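Local structure of mevalonate diphosphate decarboxylase (Legionella pneumophila, 3LTO) at residues A72-R75 with F76-L80; A116-K119 with C120-A124. The protein probably catalyses the ATP-dependent decarboxylation of mevalonate diphosphate to isopentenyl diphosphate, a step of isoprenoid biosynthesis. All coordinates share one frame; numbering follows the deposited sequence.

Each contact joins successive turns of one helix in the N-terminal domain, contact 1 in helix 71-87 and contact 2 in helix 110-129, with their centres 14 Å apart. The two helices touch directly. H79 NE2 lies 2.8 Å from T118 OG1, a probable hydrogen bond that ties the polar part of the interface. Beside it L117 packs on the first helix, its CD2 3.4 Å from F76 O, and further along L80 CD1 meets A121 CB at 3.8 Å. Contact 1 is only partly buried, and the side chain of R75 lies about 4 Å from a bound sulfate, probably from the crystallisation liquor; contact 2 is buried.

Contact 1. Residues A72-R75 with F76-L80; sequences AQKR and FIDHL
Residues A72-R75 and F76-L80 meet as successive turns of helix 71-87, the helix of the beta-alpha-beta unit formed with strands 54-55 and 93-99. Four backbone bonds carry the turn, the straightest from I77 N to Q73 O at 3.0 Å (N-H...O 171°). On one flank the side chains of Q73 and I77 run side by side in the same direction, with Q73 CG 3.7 Å from I77 CD1; both side chains also touch W55. On another flank the side chains of K74 and D78 pass across each other at a slant. K74 CG, anti to the backbone N (chi1 168°), comes 3.6 Å from D78 OD2, and bends at chi3 and chi4 bring the ammonium back to 4.4 Å from that oxygen, too far for a salt bridge. A water closes the gap, accepting from K74 NZ at 3.2 Å and donating to D78 OD2 at 2.8 Å, while E71 takes a direct salt bridge with the lysine. Charged side chains suit this more open side. F76 faces inward, where an aromatic ring suits the core: it meets F114 edge-to-face and lies on strand 93-99. R75 NH2 bonds to the carbonyl of G146. The arrangement is typical of an amphipathic helix with i to i+4 pairs, here covering the sheet of a GHMP-type N-terminal domain.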
loop_
_atom_site.group_PDB
_atom_site.type_symbol
_atom_site.label_atom_id
_atom_site.label_comp_id
_atom_site.label_asym_id
_atom_site.label_seq_id
_atom_site.Cartn_x
_atom_site.Cartn_y
_atom_site.Cartn_z
ATOM N N ALA A 72 -27.062 -2.395 7.131
ATOM C CA ALA A 72 -26.111 -3.431 7.529
ATOM C C ALA A 72 -26.196 -4.624 6.596
ATOM O O ALA A 72 -25.181 -5.183 6.177
ATOM C CB ALA A 72 -26.390 -3.884 8.956
ATOM N N GLN A 73 -27.420 -5.012 6.274
ATOM C CA GLN A 73 -27.642 -6.147 5.400
ATOM C C GLN A 73 -27.100 -5.869 4.004
ATOM O O GLN A 73 -26.449 -6.714 3.405
ATOM C CB GLN A 73 -29.134 -6.459 5.347
ATOM C CG GLN A 73 -29.499 -7.643 4.488
ATOM C CD GLN A 73 -30.939 -8.051 4.677
ATOM O OE1 GLN A 73 -31.790 -7.226 5.015
ATOM N NE2 GLN A 73 -31.228 -9.319 4.448
ATOM N N LYS A 74 -27.365 -4.672 3.496
ATOM C CA LYS A 74 -26.900 -4.282 2.173
ATOM C C LYS A 74 -25.384 -4.413 2.042
ATOM O O LYS A 74 -24.885 -4.990 1.074
ATOM C CB LYS A 74 -27.307 -2.841 1.879
ATOM C CG LYS A 74 -26.622 -2.261 0.672
ATOM C CD LYS A 74 -26.856 -0.771 0.586
ATOM C CE LYS A 74 -25.637 -0.056 0.058
ATOM N NZ LYS A 74 -24.599 0.026 1.116
ATOM N N ARG A 75 -24.664 -3.870 3.018
ATOM C CA ARG A 75 -23.207 -3.917 3.018
ATOM C C ARG A 75 -22.679 -5.344 3.097
ATOM O O ARG A 75 -21.748 -5.705 2.386
ATOM C CB ARG A 75 -22.651 -3.122 4.206
ATOM C CG ARG A 75 -23.011 -1.647 4.220
ATOM C CD ARG A 75 -22.132 -0.854 3.274
ATOM N NE ARG A 75 -20.721 -0.922 3.650
ATOM C CZ ARG A 75 -19.746 -0.292 2.999
ATOM N NH1 ARG A 75 -20.026 0.458 1.938
ATOM N NH2 ARG A 75 -18.490 -0.410 3.406
ATOM N N PHE A 76 -23.279 -6.149 3.969
ATOM C CA PHE A 76 -22.837 -7.526 4.172
ATOM C C PHE A 76 -23.036 -8.403 2.938
ATOM O O PHE A 76 -22.141 -9.154 2.559
ATOM C CB PHE A 76 -23.561 -8.135 5.385
ATOM C CG PHE A 76 -22.712 -9.104 6.181
ATOM C CD1 PHE A 76 -21.458 -8.722 6.659
ATOM C CD2 PHE A 76 -23.174 -10.387 6.467
ATOM C CE1 PHE A 76 -20.676 -9.603 7.410
ATOM C CE2 PHE A 76 -22.404 -11.273 7.214
ATOM C CZ PHE A 76 -21.150 -10.880 7.688
ATOM N N ILE A 77 -24.210 -8.306 2.319
ATOM C CA ILE A 77 -24.507 -9.079 1.127
ATOM C C ILE A 77 -23.631 -8.590 -0.036
ATOM O O ILE A 77 -23.026 -9.396 -0.751
ATOM C CB ILE A 77 -26.022 -8.991 0.795
ATOM C CG1 ILE A 77 -26.800 -9.859 1.795
ATOM C CG2 ILE A 77 -26.293 -9.441 -0.639
ATOM C CD1 ILE A 77 -28.322 -9.785 1.672
ATOM N N ASP A 78 -23.539 -7.276 -0.219
ATOM C CA ASP A 78 -22.693 -6.744 -1.288
ATOM C C ASP A 78 -21.269 -7.301 -1.167
ATOM O O ASP A 78 -20.607 -7.553 -2.174
ATOM C CB ASP A 78 -22.620 -5.213 -1.238
ATOM C CG ASP A 78 -23.839 -4.550 -1.830
ATOM O OD1 ASP A 78 -24.624 -5.244 -2.515
ATOM O OD2 ASP A 78 -24.002 -3.328 -1.624
ATOM N N HIS A 79 -20.792 -7.487 0.062
ATOM C CA HIS A 79 -19.444 -8.004 0.243
ATOM C C HIS A 79 -19.354 -9.443 -0.244
ATOM O O HIS A 79 -18.329 -9.851 -0.785
ATOM C CB HIS A 79 -19.005 -7.920 1.709
ATOM C CG HIS A 79 -17.569 -8.282 1.924
ATOM N ND1 HIS A 79 -16.534 -7.582 1.345
ATOM C CD2 HIS A 79 -16.996 -9.289 2.623
ATOM C CE1 HIS A 79 -15.385 -8.142 1.676
ATOM N NE2 HIS A 79 -15.637 -9.181 2.452
ATOM N N LEU A 80 -20.421 -10.215 -0.057
ATOM C CA LEU A 80 -20.400 -11.592 -0.525
ATOM C C LEU A 80 -20.387 -11.565 -2.048
ATOM O O LEU A 80 -19.610 -12.281 -2.675
ATOM C CB LEU A 80 -21.618 -12.384 -0.029
ATOM C CG LEU A 80 -21.676 -13.831 -0.553
ATOM C CD1 LEU A 80 -20.349 -14.518 -0.229
ATOM C CD2 LEU A 80 -22.853 -14.612 0.064
HETATM O O HOH W 1 -22.303 -1.866 0.068
#

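Contact 2. Residues A116-K119 with C120-A124; sequences ALTK and CASIA
T118 O is gripped twice by S122, one turn further along helix 110-129. The amide S122 N donates to it at 2.9 Å, the ordinary helical bond, and the hydroxyl S122 OG donates at 2.8 Å. The two donors arrive from opposite faces of the carbonyl plane; OG stands 37° out of the plane, off the usual lone-pair direction. S122 reaches back because its OG sits beside its own backbone N (chi1 -75°), which turns the short side chain toward the preceding turn. The hydroxyl of a buried serine is thus satisfied within its own helix, while the residue packs against L133 and P134. T118 CG2 is 4.1 Å from S122 OG. The threonine hydroxyl itself looks elsewhere, bonding to the carbonyl of F114 and to H79 of helix 71-87, so this small polar residue serves both its own helix and the helix next to it.

Further i to i+4 backbone bonds run alongside, among them C120 N to A116 O at 2.8 Å, nearly straight at 169°. I123 lays CG1 3.2 Å from K119 O, and K119, bent at chi3, gives its ammonium to the carbonyl of Q6. Small residues suit the faces pressed on other elements: A116 rests on V43, C120 on L45 and W3, and A121 between L45 of the sheet and L80 and L83 of helix 71-87. L117 supplies a larger hydrophobic branch against V43, F76 and H79. A serine hydroxyl returned to the carbonyl four residues earlier is a familiar way for serine within an alpha-helix to satisfy its hydroxyl, and here it belongs to a helix lying beside helix 71-87 on the mixed sheet in the N-terminal domain of the GHMP fold.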
loop_
_atom_site.group_PDB
_atom_site.type_symbol
_atom_site.label_atom_id
_atom_site.label_comp_id
_atom_site.label_asym_id
_atom_site.label_seq_id
_atom_site.Cartn_x
_atom_site.Cartn_y
_atom_site.Cartn_z
ATOM N N ALA A 116 -14.845 -12.567 9.097
ATOM C CA ALA A 116 -15.383 -13.936 9.107
ATOM C C ALA A 116 -16.026 -14.264 7.756
ATOM O O ALA A 116 -15.802 -15.332 7.199
ATOM C CB ALA A 116 -16.423 -14.094 10.219
ATOM N N LEU A 117 -16.835 -13.346 7.240
ATOM C CA LEU A 117 -17.474 -13.559 5.951
ATOM C C LEU A 117 -16.408 -13.741 4.869
ATOM O O LEU A 117 -16.519 -14.619 4.016
ATOM C CB LEU A 117 -18.370 -12.367 5.580
ATOM C CG LEU A 117 -18.999 -12.433 4.179
ATOM C CD1 LEU A 117 -19.722 -13.760 3.987
ATOM C CD2 LEU A 117 -19.972 -11.274 4.001
ATOM N N THR A 118 -15.376 -12.904 4.902
ATOM C CA THR A 118 -14.319 -13.004 3.910
ATOM C C THR A 118 -13.656 -14.379 3.957
ATOM O O THR A 118 -13.471 -15.023 2.928
ATOM C CB THR A 118 -13.233 -11.933 4.126
ATOM O OG1 THR A 118 -13.810 -10.628 4.010
ATOM C CG2 THR A 118 -12.131 -12.096 3.086
ATOM N N LYS A 119 -13.303 -14.815 5.160
ATOM C CA LYS A 119 -12.658 -16.109 5.359
ATOM C C LYS A 119 -13.546 -17.271 4.933
ATOM O O LYS A 119 -13.095 -18.179 4.228
ATOM C CB LYS A 119 -12.244 -16.261 6.831
ATOM C CG LYS A 119 -11.242 -15.202 7.253
ATOM C CD LYS A 119 -11.033 -15.133 8.760
ATOM C CE LYS A 119 -10.198 -16.284 9.291
ATOM N NZ LYS A 119 -9.797 -16.039 10.709
ATOM N N CYS A 120 -14.809 -17.247 5.346
ATOM C CA CYS A 120 -15.719 -18.325 4.980
ATOM C C CYS A 120 -15.982 -18.367 3.466
ATOM O O CYS A 120 -15.960 -19.438 2.861
ATOM C CB CYS A 120 -17.041 -18.173 5.727
ATOM S SG CYS A 120 -18.119 -19.613 5.614
ATOM N N ALA A 121 -16.223 -17.208 2.859
ATOM C CA ALA A 121 -16.491 -17.157 1.423
ATOM C C ALA A 121 -15.256 -17.595 0.645
ATOM O O ALA A 121 -15.361 -18.267 -0.387
ATOM C CB ALA A 121 -16.916 -15.736 1.003
ATOM N N SER A 122 -14.086 -17.216 1.150
ATOM C CA SER A 122 -12.835 -17.580 0.508
ATOM C C SER A 122 -12.703 -19.092 0.464
ATOM O O SER A 122 -12.312 -19.656 -0.556
ATOM C CB SER A 122 -11.642 -16.970 1.252
ATOM O OG SER A 122 -11.557 -15.585 0.987
ATOM N N ILE A 123 -13.038 -19.739 1.573
ATOM C CA ILE A 123 -12.963 -21.190 1.655
ATOM C C ILE A 123 -14.005 -21.789 0.723
ATOM O O ILE A 123 -13.676 -22.541 -0.196
ATOM C CB ILE A 123 -13.207 -21.666 3.101
ATOM C CG1 ILE A 123 -12.050 -21.193 3.990
ATOM C CG2 ILE A 123 -13.352 -23.184 3.146
ATOM C CD1 ILE A 123 -12.231 -21.496 5.451
ATOM N N ALA A 124 -15.261 -21.427 0.952
ATOM C CA ALA A 124 -16.371 -21.909 0.142
ATOM C C ALA A 124 -16.145 -21.716 -1.357
ATOM O O ALA A 124 -16.271 -22.655 -2.134
ATOM C CB ALA A 124 -17.647 -21.200 0.557
#